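Local coordinates for TRAP-type C4-dicarboxylate:H+ symport system substrate-binding component DctP (Shewanella oneidensis, PDB 4MX6), which probably captures C4-dicarboxylates such as succinate in the periplasm and hands them to a TRAP-type membrane transporter, at residues P36-F41 with E69-V74; L91-Q96 with V249-F254; L167-D172 with R308-D313; K159-N164 with S239-L244. All coordinates share one frame; numbering follows the deposited sequence.

Contact 1. Residues P36-F41 with E69-V74; sequences PVEIKF and EYTVSV
Val37 and Tyr70 lie side by side on one face of a parallel strand pair, the two strands of a beta-alpha-beta unit in which helix 50-65 links strand 37-42 to strand 70-75. Their side chains point the same way, and Val37 CB approaches Tyr70 CD2 to 3.6 Å, obliquely to the phenol ring. One step further on this face, Ile39 slants across the same tyrosine, with its CD1 3.8 Å from Tyr70 CD2. Ile39 CB also stands beside Val72 CG2, and Phe41 CB beside Val72 CG1, so the apolar row continues toward the C-terminal ends of the strands. Helix 50-65 covers part of it, through Val62 and Met54, and Ile266 of helix 260-295 touches Ile39. The backbones are in register throughout, stitched by alternating bonds such as Ile39 N to Thr71 O (2.8 Å, 170°) and Ser73 N to Ile39 O (2.8 Å).

The face bearing Glu38, Lys40, Thr71 and Ser73 is polar. Thr71 turns OG1 to Glu63 of the linking helix and leaves its methyl CG2 3.8 Å from Glu38 CA. Glu38 is stretched out, with CG anti to the backbone N (chi1 -178°), which carries its carboxylate diagonally past Thr71 to the next partner on that face. There Ser73 OG donates a 2.7 Å bond to Glu38 OE2, meeting that oxygen on its anti side.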
loop_
_atom_site.group_PDB
_atom_site.type_symbol
_atom_site.label_atom_id
_atom_site.label_comp_id
_atom_site.label_asym_id
_atom_site.label_seq_id
_atom_site.Cartn_x
_atom_site.Cartn_y
_atom_site.Cartn_z
ATOM N N PRO A 36 -9.395 -26.927 15.206
ATOM C CA PRO A 36 -9.754 -26.211 13.979
ATOM C C PRO A 36 -8.495 -25.935 13.181
ATOM O O PRO A 36 -7.415 -25.815 13.772
ATOM C CB PRO A 36 -10.343 -24.892 14.494
ATOM C CG PRO A 36 -10.708 -25.158 15.925
ATOM C CD PRO A 36 -9.726 -26.161 16.416
ATOM N N VAL A 37 -8.618 -25.848 11.867
ATOM C CA VAL A 37 -7.486 -25.480 11.041
ATOM C C VAL A 37 -7.154 -24.015 11.325
ATOM O O VAL A 37 -8.022 -23.141 11.260
ATOM C CB VAL A 37 -7.780 -25.714 9.546
ATOM C CG1 VAL A 37 -6.672 -25.151 8.680
ATOM C CG2 VAL A 37 -7.947 -27.205 9.274
ATOM N N GLU A 38 -5.903 -23.757 11.688
ATOM C CA GLU A 38 -5.466 -22.388 11.932
ATOM C C GLU A 38 -5.031 -21.726 10.638
ATOM O O GLU A 38 -4.170 -22.237 9.916
ATOM C CB GLU A 38 -4.321 -22.338 12.943
ATOM C CG GLU A 38 -3.861 -20.908 13.269
ATOM C CD GLU A 38 -2.667 -20.856 14.201
ATOM O OE1 GLU A 38 -2.006 -21.900 14.380
ATOM O OE2 GLU A 38 -2.393 -19.774 14.771
ATOM N N ILE A 39 -5.643 -20.583 10.366
ATOM C CA ILE A 39 -5.296 -19.728 9.249
ATOM C C ILE A 39 -4.554 -18.516 9.804
ATOM O O ILE A 39 -5.089 -17.813 10.650
ATOM C CB ILE A 39 -6.573 -19.249 8.541
ATOM C CG1 ILE A 39 -7.300 -20.413 7.864
ATOM C CG2 ILE A 39 -6.244 -18.193 7.524
ATOM C CD1 ILE A 39 -8.671 -20.033 7.338
ATOM N N LYS A 40 -3.315 -18.300 9.370
ATOM C CA LYS A 40 -2.541 -17.146 9.831
ATOM C C LYS A 40 -2.581 -16.017 8.807
ATOM O O LYS A 40 -2.431 -16.265 7.607
ATOM C CB LYS A 40 -1.093 -17.547 10.095
ATOM C CG LYS A 40 -0.946 -18.592 11.168
ATOM C CD LYS A 40 0.515 -18.901 11.478
ATOM C CE LYS A 40 0.636 -20.109 12.390
ATOM N NZ LYS A 40 2.025 -20.343 12.825
ATOM N N PHE A 41 -2.793 -14.792 9.301
ATOM C CA PHE A 41 -2.833 -13.575 8.486
ATOM C C PHE A 41 -1.837 -12.621 9.129
ATOM O O PHE A 41 -2.048 -12.175 10.263
ATOM C CB PHE A 41 -4.244 -12.989 8.515
ATOM C CG PHE A 41 -4.514 -11.916 7.472
ATOM C CD1 PHE A 41 -3.566 -10.985 7.082
ATOM C CD2 PHE A 41 -5.752 -11.847 6.893
ATOM C CE1 PHE A 41 -3.864 -10.026 6.126
ATOM C CE2 PHE A 41 -6.047 -10.895 5.938
ATOM C CZ PHE A 41 -5.102 -9.977 5.575
ATOM N N GLU A 69 -14.184 -25.160 12.927
ATOM C CA GLU A 69 -13.609 -25.714 11.709
ATOM C C GLU A 69 -12.348 -24.959 11.291
ATOM O O GLU A 69 -11.364 -25.569 10.875
ATOM C CB GLU A 69 -14.626 -25.667 10.571
ATOM C CG GLU A 69 -15.897 -26.466 10.823
ATOM C CD GLU A 69 -16.934 -26.250 9.730
ATOM O OE1 GLU A 69 -16.606 -26.490 8.564
ATOM O OE2 GLU A 69 -18.064 -25.815 10.031
ATOM N N TYR A 70 -12.405 -23.631 11.389
ATOM C CA TYR A 70 -11.288 -22.761 11.060
ATOM C C TYR A 70 -11.201 -21.653 12.091
ATOM O O TYR A 70 -12.214 -21.206 12.627
ATOM C CB TYR A 70 -11.456 -22.142 9.658
ATOM C CG TYR A 70 -11.400 -23.171 8.563
ATOM C CD1 TYR A 70 -12.543 -23.856 8.162
ATOM C CD2 TYR A 70 -10.197 -23.494 7.959
ATOM C CE1 TYR A 70 -12.492 -24.825 7.183
ATOM C CE2 TYR A 70 -10.132 -24.454 6.984
ATOM C CZ TYR A 70 -11.282 -25.119 6.594
ATOM O OH TYR A 70 -11.230 -26.087 5.616
ATOM N N THR A 71 -9.980 -21.212 12.364
ATOM C CA THR A 71 -9.752 -20.033 13.182
ATOM C C THR A 71 -8.713 -19.186 12.473
ATOM O O THR A 71 -7.858 -19.729 11.784
ATOM C CB THR A 71 -9.257 -20.403 14.593
ATOM O OG1 THR A 71 -9.194 -19.226 15.400
ATOM C CG2 THR A 71 -7.890 -21.066 14.537
ATOM N N VAL A 72 -8.795 -17.866 12.629
ATOM C CA VAL A 72 -7.841 -16.962 12.002
ATOM C C VAL A 72 -7.005 -16.280 13.080
ATOM O O VAL A 72 -7.562 -15.645 13.969
ATOM C CB VAL A 72 -8.547 -15.877 11.162
ATOM C CG1 VAL A 72 -7.517 -14.979 10.480
ATOM C CG2 VAL A 72 -9.458 -16.495 10.129
ATOM N N SER A 73 -5.684 -16.437 13.011
ATOM C CA SER A 73 -4.763 -15.723 13.882
ATOM C C SER A 73 -4.186 -14.543 13.119
ATOM O O SER A 73 -3.641 -14.716 12.031
ATOM C CB SER A 73 -3.641 -16.644 14.360
ATOM O OG SER A 73 -4.171 -17.707 15.126
ATOM N N VAL A 74 -4.310 -13.355 13.699
ATOM C CA VAL A 74 -3.858 -12.133 13.053
ATOM C C VAL A 74 -2.622 -11.599 13.768
ATOM O O VAL A 74 -2.603 -11.471 14.989
ATOM C CB VAL A 74 -4.976 -11.063 13.058
ATOM C CG1 VAL A 74 -4.486 -9.751 12.470
ATOM C CG2 VAL A 74 -6.201 -11.559 12.291
#

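Contact 2. Residues L91-Q96 with V249-F254; sequences LLNDVQ and VTSDAF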
loop_
_atom_site.group_PDB
_atom_site.type_symbol
_atom_site.label_atom_id
_atom_site.label_comp_id
_atom_site.label_asym_id
_atom_site.label_seq_id
_atom_site.Cartn_x
_atom_site.Cartn_y
_atom_site.Cartn_z
ATOM N N LEU A 91 4.595 -18.445 0.489
ATOM C CA LEU A 91 4.824 -19.544 -0.449
ATOM C C LEU A 91 5.290 -20.821 0.243
ATOM O O LEU A 91 5.068 -21.914 -0.270
ATOM C CB LEU A 91 5.786 -19.117 -1.566
ATOM C CG LEU A 91 5.135 -18.109 -2.524
ATOM C CD1 LEU A 91 6.160 -17.485 -3.448
ATOM C CD2 LEU A 91 4.016 -18.766 -3.337
ATOM N N LEU A 92 5.909 -20.688 1.408
ATOM C CA LEU A 92 6.231 -21.835 2.248
ATOM C C LEU A 92 5.034 -22.365 3.043
ATOM O O LEU A 92 5.133 -23.406 3.685
ATOM C CB LEU A 92 7.334 -21.469 3.236
ATOM C CG LEU A 92 8.720 -21.155 2.667
ATOM C CD1 LEU A 92 9.639 -20.712 3.795
ATOM C CD2 LEU A 92 9.318 -22.346 1.932
ATOM N N ASN A 93 3.913 -21.656 2.988
ATOM C CA ASN A 93 2.739 -21.942 3.817
ATOM C C ASN A 93 3.015 -21.777 5.314
ATOM O O ASN A 93 2.364 -22.425 6.144
ATOM C CB ASN A 93 2.120 -23.307 3.493
ATOM C CG ASN A 93 0.651 -23.386 3.884
ATOM O OD1 ASN A 93 -0.092 -22.412 3.793
ATOM N ND2 ASN A 93 0.225 -24.556 4.335
ATOM N N ASP A 94 3.942 -20.872 5.650
ATOM C CA ASP A 94 4.123 -20.451 7.038
ATOM C C ASP A 94 3.125 -19.360 7.430
ATOM O O ASP A 94 2.987 -19.043 8.606
ATOM C CB ASP A 94 5.548 -19.966 7.257
ATOM C CG ASP A 94 6.545 -21.098 7.341
ATOM O OD1 ASP A 94 6.144 -22.240 7.675
ATOM O OD2 ASP A 94 7.750 -20.823 7.123
ATOM N N VAL A 95 2.442 -18.794 6.436
ATOM C CA VAL A 95 1.338 -17.859 6.647
ATOM C C VAL A 95 0.389 -18.113 5.470
ATOM O O VAL A 95 0.846 -18.533 4.409
ATOM C CB VAL A 95 1.843 -16.375 6.739
ATOM C CG1 VAL A 95 2.494 -15.903 5.443
ATOM C CG2 VAL A 95 0.743 -15.435 7.160
ATOM N N GLN A 96 -0.905 -17.877 5.662
ATOM C CA GLN A 96 -1.913 -18.224 4.665
ATOM C C GLN A 96 -2.473 -17.003 3.922
ATOM O O GLN A 96 -2.892 -17.132 2.773
ATOM C CB GLN A 96 -3.045 -19.021 5.325
ATOM C CG GLN A 96 -2.648 -20.456 5.648
ATOM C CD GLN A 96 -1.600 -20.559 6.741
ATOM O OE1 GLN A 96 -1.774 -20.036 7.846
ATOM N NE2 GLN A 96 -0.506 -21.247 6.445
ATOM N N VAL A 249 -3.583 -11.538 -0.885
ATOM C CA VAL A 249 -3.135 -12.736 -1.580
ATOM C C VAL A 249 -3.034 -13.940 -0.661
ATOM O O VAL A 249 -2.891 -13.816 0.551
ATOM C CB VAL A 249 -1.751 -12.528 -2.250
ATOM C CG1 VAL A 249 -1.818 -11.443 -3.323
ATOM C CG2 VAL A 249 -0.687 -12.170 -1.238
ATOM N N THR A 250 -3.099 -15.109 -1.282
ATOM C CA THR A 250 -2.799 -16.372 -0.626
ATOM C C THR A 250 -1.882 -17.185 -1.536
ATOM O O THR A 250 -1.534 -16.739 -2.634
ATOM C CB THR A 250 -4.091 -17.158 -0.266
ATOM O OG1 THR A 250 -3.773 -18.305 0.526
ATOM C CG2 THR A 250 -4.845 -17.632 -1.488
ATOM N N SER A 251 -1.475 -18.366 -1.091
ATOM C CA SER A 251 -0.719 -19.260 -1.960
ATOM C C SER A 251 -1.666 -20.211 -2.669
ATOM O O SER A 251 -2.694 -20.628 -2.124
ATOM C CB SER A 251 0.345 -20.054 -1.200
ATOM O OG SER A 251 -0.241 -21.020 -0.346
ATOM N N ASP A 252 -1.301 -20.579 -3.885
ATOM C CA ASP A 252 -2.058 -21.544 -4.640
ATOM C C ASP A 252 -2.168 -22.850 -3.866
ATOM O O ASP A 252 -3.228 -23.476 -3.849
ATOM C CB ASP A 252 -1.370 -21.758 -5.980
ATOM C CG ASP A 252 -2.161 -22.622 -6.900
ATOM O OD1 ASP A 252 -3.266 -22.185 -7.298
ATOM O OD2 ASP A 252 -1.670 -23.727 -7.222
ATOM N N ALA A 253 -1.075 -23.262 -3.230
ATOM C CA ALA A 253 -1.069 -24.535 -2.524
ATOM C C ALA A 253 -2.090 -24.531 -1.385
ATOM O O ALA A 253 -2.848 -25.488 -1.225
ATOM C CB ALA A 253 0.328 -24.850 -2.007
ATOM N N PHE A 254 -2.127 -23.466 -0.590
ATOM C CA PHE A 254 -3.106 -23.403 0.488
ATOM C C PHE A 254 -4.529 -23.316 -0.058
ATOM O O PHE A 254 -5.430 -24.032 0.384
ATOM C CB PHE A 254 -2.854 -22.227 1.427
ATOM C CG PHE A 254 -3.958 -22.037 2.413
ATOM C CD1 PHE A 254 -4.158 -22.958 3.433
ATOM C CD2 PHE A 254 -4.832 -20.967 2.306
ATOM C CE1 PHE A 254 -5.197 -22.798 4.330
ATOM C CE2 PHE A 254 -5.870 -20.815 3.204
ATOM C CZ PHE A 254 -6.051 -21.736 4.211
HETATM O O HOH W 1 2.104 -22.761 0.116
HETATM O O HOH W 2 -0.213 -20.181 2.156
#
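Ser251 OG is gripped by three partners. Phe254 N donates to it at 3.1 Å, one water binds it and also donates to Leu91 O, and a second water, 2.6 Å from Ser251 OG, lies within 2.8 Å of Asn93 OD1. The serine therefore caps its own helix while water ties it to the facing turn. A direct bond also crosses the contact: Thr250 OG1 donates to Gln96 O at 2.7 Å, nearly in line with the carbonyl. Two helix ends thus meet here: a Schellman motif at Asn93 that closes helix 86-91 and the N-cap at Ser251, where strand 243-251 passes into helix 252-257. Gln96 is folded back at chi2 (68°), which lays CG over the centre of the Phe254 ring, 3.6 Å from its centroid, as a CH-pi contact. The same bend aims NE2 at Asn93 OD1, with a straight N-H (2.9 Å, 177°) that comes from well above the plane of the asparagine amide. An alanine in place of Phe254 would probably open a gap beneath the aliphatic part of Gln96, leaving CG without the ring face it rests on. Asn93 OD1 also brushes Phe254 CB, 3.6 Å away. At the other end of the glutamine amide, Gln96 OE1 accepts from Lys40 N of strand 37-42.

Contact 3. Residues L167-D172 with R308-D313; sequences LKQPSD and RQQWVD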
loop_
_atom_site.group_PDB
_atom_site.type_symbol
_atom_site.label_atom_id
_atom_site.label_comp_id
_atom_site.label_asym_id
_atom_site.label_seq_id
_atom_site.Cartn_x
_atom_site.Cartn_y
_atom_site.Cartn_z
ATOM N N LEU A 167 7.754 20.887 0.943
ATOM C CA LEU A 167 8.091 20.357 -0.377
ATOM C C LEU A 167 7.164 20.957 -1.447
ATOM O O LEU A 167 6.485 20.261 -2.218
ATOM C CB LEU A 167 8.091 18.824 -0.359
ATOM C CG LEU A 167 9.175 18.256 0.581
ATOM C CD1 LEU A 167 8.920 16.792 0.875
ATOM C CD2 LEU A 167 10.566 18.451 0.008
ATOM N N LYS A 168 7.189 22.284 -1.487
ATOM C CA LYS A 168 6.327 23.062 -2.360
ATOM C C LYS A 168 6.620 22.833 -3.830
ATOM O O LYS A 168 5.712 22.823 -4.660
ATOM C CB LYS A 168 6.517 24.547 -2.058
ATOM C CG LYS A 168 5.804 25.011 -0.810
ATOM C CD LYS A 168 4.314 25.073 -1.088
ATOM C CE LYS A 168 3.613 26.098 -0.233
ATOM N NZ LYS A 168 2.267 26.391 -0.799
ATOM N N GLN A 169 7.895 22.662 -4.145
ATOM C CA GLN A 169 8.327 22.458 -5.520
ATOM C C GLN A 169 9.343 21.345 -5.560
ATOM O O GLN A 169 10.003 21.064 -4.554
ATOM C CB GLN A 169 8.949 23.729 -6.086
ATOM C CG GLN A 169 7.996 24.903 -6.139
ATOM C CD GLN A 169 8.681 26.191 -6.523
ATOM O OE1 GLN A 169 9.321 26.833 -5.695
ATOM N NE2 GLN A 169 8.548 26.581 -7.785
ATOM N N PRO A 170 9.478 20.705 -6.727
ATOM C CA PRO A 170 10.438 19.608 -6.857
ATOM C C PRO A 170 11.835 19.976 -6.379
ATOM O O PRO A 170 12.512 19.121 -5.812
ATOM C CB PRO A 170 10.435 19.326 -8.362
ATOM C CG PRO A 170 9.096 19.725 -8.797
ATOM C CD PRO A 170 8.666 20.867 -7.943
ATOM N N SER A 171 12.263 21.216 -6.608
ATOM C CA SER A 171 13.600 21.638 -6.211
ATOM C C SER A 171 13.836 21.469 -4.708
ATOM O O SER A 171 14.971 21.291 -4.271
ATOM C CB SER A 171 13.866 23.098 -6.639
ATOM O OG SER A 171 12.939 23.990 -6.044
ATOM N N ASP A 172 12.760 21.532 -3.926
ATOM C CA ASP A 172 12.866 21.436 -2.470
ATOM C C ASP A 172 13.307 20.051 -2.002
ATOM O O ASP A 172 13.775 19.922 -0.878
ATOM C CB ASP A 172 11.544 21.808 -1.780
ATOM C CG ASP A 172 11.169 23.259 -1.961
ATOM O OD1 ASP A 172 12.067 24.115 -1.895
ATOM O OD2 ASP A 172 9.966 23.565 -2.142
ATOM N N ARG A 308 1.467 22.038 -7.903
ATOM C CA ARG A 308 1.182 20.637 -8.196
ATOM C C ARG A 308 1.636 20.292 -9.613
ATOM O O ARG A 308 2.236 19.236 -9.836
ATOM C CB ARG A 308 -0.306 20.310 -8.025
ATOM C CG ARG A 308 -0.631 18.822 -8.294
ATOM C CD ARG A 308 -2.130 18.536 -8.411
ATOM N NE ARG A 308 -2.428 17.093 -8.438
ATOM C CZ ARG A 308 -2.527 16.336 -9.526
ATOM N NH1 ARG A 308 -2.366 16.853 -10.738
ATOM N NH2 ARG A 308 -2.801 15.042 -9.400
ATOM N N GLN A 309 1.349 21.160 -10.571
ATOM C CA GLN A 309 1.682 20.854 -11.960
ATOM C C GLN A 309 3.194 20.731 -12.152
ATOM O O GLN A 309 3.653 19.920 -12.954
ATOM C CB GLN A 309 1.095 21.887 -12.925
ATOM C CG GLN A 309 1.165 21.439 -14.383
ATOM C CD GLN A 309 0.313 20.211 -14.660
ATOM O OE1 GLN A 309 -0.845 20.144 -14.257
ATOM N NE2 GLN A 309 0.893 19.228 -15.326
ATOM N N GLN A 310 3.978 21.508 -11.406
ATOM C CA GLN A 310 5.429 21.382 -11.510
ATOM C C GLN A 310 5.864 19.979 -11.081
ATOM O O GLN A 310 6.716 19.352 -11.711
ATOM C CB GLN A 310 6.135 22.448 -10.667
ATOM C CG GLN A 310 5.988 23.845 -11.248
ATOM C CD GLN A 310 6.671 24.961 -10.471
ATOM O OE1 GLN A 310 6.937 24.873 -9.283
ATOM N NE2 GLN A 310 6.917 26.048 -11.160
ATOM N N TRP A 311 5.275 19.483 -9.999
ATOM C CA TRP A 311 5.559 18.118 -9.556
ATOM C C TRP A 311 5.105 17.068 -10.581
ATOM O O TRP A 311 5.812 16.098 -10.852
ATOM C CB TRP A 311 4.882 17.865 -8.211
ATOM C CG TRP A 311 5.620 18.359 -6.989
ATOM C CD1 TRP A 311 5.379 19.490 -6.272
ATOM C CD2 TRP A 311 6.711 17.699 -6.350
ATOM N NE1 TRP A 311 6.250 19.565 -5.216
ATOM C CE2 TRP A 311 7.073 18.468 -5.235
ATOM C CE3 TRP A 311 7.395 16.509 -6.603
ATOM C CZ2 TRP A 311 8.121 18.095 -4.384
ATOM C CZ3 TRP A 311 8.428 16.135 -5.757
ATOM C CH2 TRP A 311 8.767 16.915 -4.660
ATOM N N VAL A 312 3.914 17.246 -11.131
ATOM C CA VAL A 312 3.427 16.309 -12.140
ATOM C C VAL A 312 4.405 16.235 -13.310
ATOM O O VAL A 312 4.782 15.145 -13.764
ATOM C CB VAL A 312 2.035 16.715 -12.651
ATOM C CG1 VAL A 312 1.595 15.839 -13.821
ATOM C CG2 VAL A 312 1.030 16.640 -11.522
ATOM N N ASP A 313 4.806 17.398 -13.805
ATOM C CA ASP A 313 5.626 17.465 -15.007
ATOM C C ASP A 313 6.985 16.795 -14.837
ATOM O O ASP A 313 7.446 16.087 -15.729
ATOM C CB ASP A 313 5.826 18.927 -15.431
ATOM C CG ASP A 313 4.556 19.567 -15.974
ATOM O OD1 ASP A 313 3.568 18.850 -16.231
ATOM O OD2 ASP A 313 4.555 20.802 -16.163
#
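With CG anti to its carbonyl carbon (chi1 -82°), Trp311 reaches off helix 305-326 and slides its indole alongside Pro170, the two side chains running in opposite directions. Pro170 CA sits over the six-membered ring, 3.8 Å from its centroid, in a CH-pi contact, while the proline nitrogen lies above the same face nearer its rim. The indole edge is directed at the preceding backbone: Trp311 NE1 makes two weak hydrogen bonds, to Leu167 O at 3.1 Å and to Lys168 O at 3.3 Å, sharing one N-H between two carbonyls near the ring plane. Leu167 CB adds an apolar touch at Trp311 CZ2.

Outside this ring packing, the extended side chains of Gln169 and Gln310 cross obliquely with their amide planes almost coplanar, 9° apart. Gln169 NE2 donates to Gln310 OE1 at 2.8 Å, entering in the carbonyl plane on a lone pair, and the bond is nearly straight (168°). Within the loop, Asp172 OD2 accepts from Gln169 N. The contact thus joins the loop between strands 160-163 and 177-180 to a C-terminal helix; Lys168 NZ also reaches Thr302 O and forms a salt bridge with Glu307 of the same helix. The indole lies between Pro170 and, on its other face, Phe161, while its N-H is split between two poorly aligned acceptors; the straight directional bond lies in the more exposed amide pair.

Contact 4. Residues K159-N164 with S239-L244; sequences KQFTAN and SNHGVL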
loop_
_atom_site.group_PDB
_atom_site.type_symbol
_atom_site.label_atom_id
_atom_site.label_comp_id
_atom_site.label_asym_id
_atom_site.label_seq_id
_atom_site.Cartn_x
_atom_site.Cartn_y
_atom_site.Cartn_z
ATOM N N LYS A 159 -0.724 8.946 -1.134
ATOM C CA LYS A 159 0.469 9.287 -0.372
ATOM C C LYS A 159 0.724 10.786 -0.315
ATOM O O LYS A 159 0.494 11.501 -1.286
ATOM C CB LYS A 159 1.692 8.586 -0.988
ATOM C CG LYS A 159 1.607 7.060 -0.966
ATOM C CD LYS A 159 2.838 6.373 -1.539
ATOM C CE LYS A 159 2.997 6.681 -3.019
ATOM N NZ LYS A 159 4.076 5.884 -3.643
ATOM N N GLN A 160 1.230 11.214 0.843
ATOM C CA GLN A 160 1.716 12.558 1.100
ATOM C C GLN A 160 3.206 12.478 1.391
ATOM O O GLN A 160 3.678 11.490 1.955
ATOM C CB GLN A 160 1.017 13.152 2.331
ATOM C CG GLN A 160 -0.469 12.874 2.446
ATOM C CD GLN A 160 -1.268 13.225 1.205
ATOM O OE1 GLN A 160 -0.885 14.077 0.421
ATOM N NE2 GLN A 160 -2.405 12.571 1.034
ATOM N N PHE A 161 3.960 13.520 1.042
ATOM C CA PHE A 161 5.356 13.603 1.457
ATOM C C PHE A 161 5.469 14.130 2.894
ATOM O O PHE A 161 4.723 15.027 3.292
ATOM C CB PHE A 161 6.139 14.599 0.593
ATOM C CG PHE A 161 6.259 14.240 -0.862
ATOM C CD1 PHE A 161 6.870 13.060 -1.280
ATOM C CD2 PHE A 161 5.824 15.131 -1.825
ATOM C CE1 PHE A 161 7.009 12.777 -2.637
ATOM C CE2 PHE A 161 5.971 14.856 -3.166
ATOM C CZ PHE A 161 6.557 13.678 -3.571
ATOM N N THR A 162 6.439 13.615 3.640
ATOM C CA THR A 162 6.883 14.288 4.856
ATOM C C THR A 162 8.378 14.522 4.769
ATOM O O THR A 162 9.107 13.771 4.103
ATOM C CB THR A 162 6.547 13.500 6.149
ATOM O OG1 THR A 162 7.350 12.317 6.239
ATOM C CG2 THR A 162 5.089 13.103 6.175
ATOM N N ALA A 163 8.824 15.575 5.454
ATOM C CA ALA A 163 10.242 15.880 5.600
ATOM C C ALA A 163 10.366 16.911 6.710
ATOM O O ALA A 163 9.395 17.170 7.440
ATOM C CB ALA A 163 10.814 16.407 4.281
ATOM N N ASN A 164 11.547 17.511 6.846
ATOM C CA ASN A 164 11.744 18.577 7.825
ATOM C C ASN A 164 11.821 19.946 7.160
ATOM O O ASN A 164 12.363 20.892 7.699
ATOM C CB ASN A 164 12.951 18.256 8.699
ATOM C CG ASN A 164 12.747 16.972 9.460
ATOM O OD1 ASN A 164 11.731 16.803 10.131
ATOM N ND2 ASN A 164 13.679 16.048 9.333
ATOM N N SER A 239 0.513 16.266 -1.112
ATOM C CA SER A 239 0.859 16.119 -2.506
ATOM C C SER A 239 -0.044 15.132 -3.252
ATOM O O SER A 239 -0.173 15.225 -4.465
ATOM C CB SER A 239 2.306 15.652 -2.570
ATOM O OG SER A 239 2.516 14.598 -1.648
ATOM N N ASN A 240 -0.630 14.161 -2.546
ATOM C CA ASN A 240 -1.457 13.132 -3.192
ATOM C C ASN A 240 -0.771 12.572 -4.436
ATOM O O ASN A 240 -1.408 12.377 -5.473
ATOM C CB ASN A 240 -2.840 13.690 -3.545
ATOM C CG ASN A 240 -3.640 14.062 -2.319
ATOM O OD1 ASN A 240 -3.830 13.249 -1.420
ATOM N ND2 ASN A 240 -4.144 15.287 -2.288
ATOM N N HIS A 241 0.523 12.275 -4.333
ATOM C CA HIS A 241 1.345 12.068 -5.522
ATOM C C HIS A 241 1.427 10.609 -6.000
ATOM O O HIS A 241 2.036 10.338 -7.030
ATOM C CB HIS A 241 2.754 12.596 -5.281
ATOM C CG HIS A 241 3.437 11.892 -4.165
ATOM N ND1 HIS A 241 3.311 12.288 -2.851
ATOM C CD2 HIS A 241 4.191 10.767 -4.157
ATOM C CE1 HIS A 241 3.968 11.436 -2.087
ATOM N NE2 HIS A 241 4.505 10.500 -2.855
ATOM N N GLY A 242 0.821 9.682 -5.264
ATOM C CA GLY A 242 0.759 8.285 -5.680
ATOM C C GLY A 242 -0.232 7.568 -4.798
ATOM O O GLY A 242 -0.697 8.136 -3.805
ATOM N N VAL A 243 -0.570 6.330 -5.139
ATOM C CA VAL A 243 -1.478 5.536 -4.316
ATOM C C VAL A 243 -0.723 4.490 -3.524
ATOM O O VAL A 243 0.223 3.888 -4.019
ATOM C CB VAL A 243 -2.607 4.867 -5.162
ATOM C CG1 VAL A 243 -2.085 3.868 -6.189
ATOM C CG2 VAL A 243 -3.628 4.179 -4.261
ATOM N N LEU A 244 -1.146 4.308 -2.271
ATOM C CA LEU A 244 -0.759 3.154 -1.456
ATOM C C LEU A 244 -2.005 2.303 -1.286
ATOM O O LEU A 244 -2.915 2.658 -0.545
ATOM C CB LEU A 244 -0.225 3.567 -0.081
ATOM C CG LEU A 244 -0.116 2.392 0.953
ATOM C CD1 LEU A 244 0.884 1.352 0.524
ATOM C CD2 LEU A 244 0.234 2.883 2.351
HETATM O O HOH W 3 2.930 3.354 -3.677
#
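Phe161 and His241 form the tight part of this contact, an offset stack with centroids 3.8 Å apart and planes 9° from parallel. His241 CE1 lies over the rim of the phenylalanine face, and Phe161 CE1 over that of the imidazole. Ser239 OG pins the pair at one side: it accepts from Phe161 N and shares a 2.7 Å hydrogen bond with His241 ND1. Glu218 takes up His241 NE2 and also makes a salt bridge to Lys159 NZ. The lysine chain, bent at chi3 (-65°), passes Gly242 closely enough that CE is 3.8 Å from the glycine CA, where a side chain would collide with it. A water bridges Lys159 NZ and Val243 O, and Lys159 N donates to Gly242 O at 2.8 Å. These residues join strand 160-163, in a mixed sheet of one lobe of the solute-binding fold, to the segment leading into strand 243-251, whose Leu244 side chain comes about 4 Å from a bound succinate.

The side of Asn240, partly open to solvent, is looser and polar. Gln160 and Asn240 run side by side with amide planes 87° apart; Gln160 NE2 donates to Asn240 OD1 at 2.9 Å and Gln160 OE1 accepts from Asn240 N at 3.0 Å. An alanine at Gln160 would probably leave both the Asn240 amide oxygen and its backbone N-H without these mates.

Overall arrangement
The contacts fall into two groups on opposite sides of the chain's centre. Contacts 1 and 2, with centres 13 Å apart, touch through Lys40 and Gln96; contacts 3 and 4, 12 Å apart, touch where Phe161 meets Leu167 and Trp311. Between the groups, the centres of contacts 1 and 3 are 47 Å apart. Strand 243-251 joins them, since its first residues serve contact 4 and its last contact 2, with contact 4 nested inside the loop that contact 2 closes. Contact 1 closes before the others open, whereas contacts 3 and 4 alternate along the chain. This is consistent with a two-lobed solute-binding fold whose lobes are connected by long strands, with succinate bound between them.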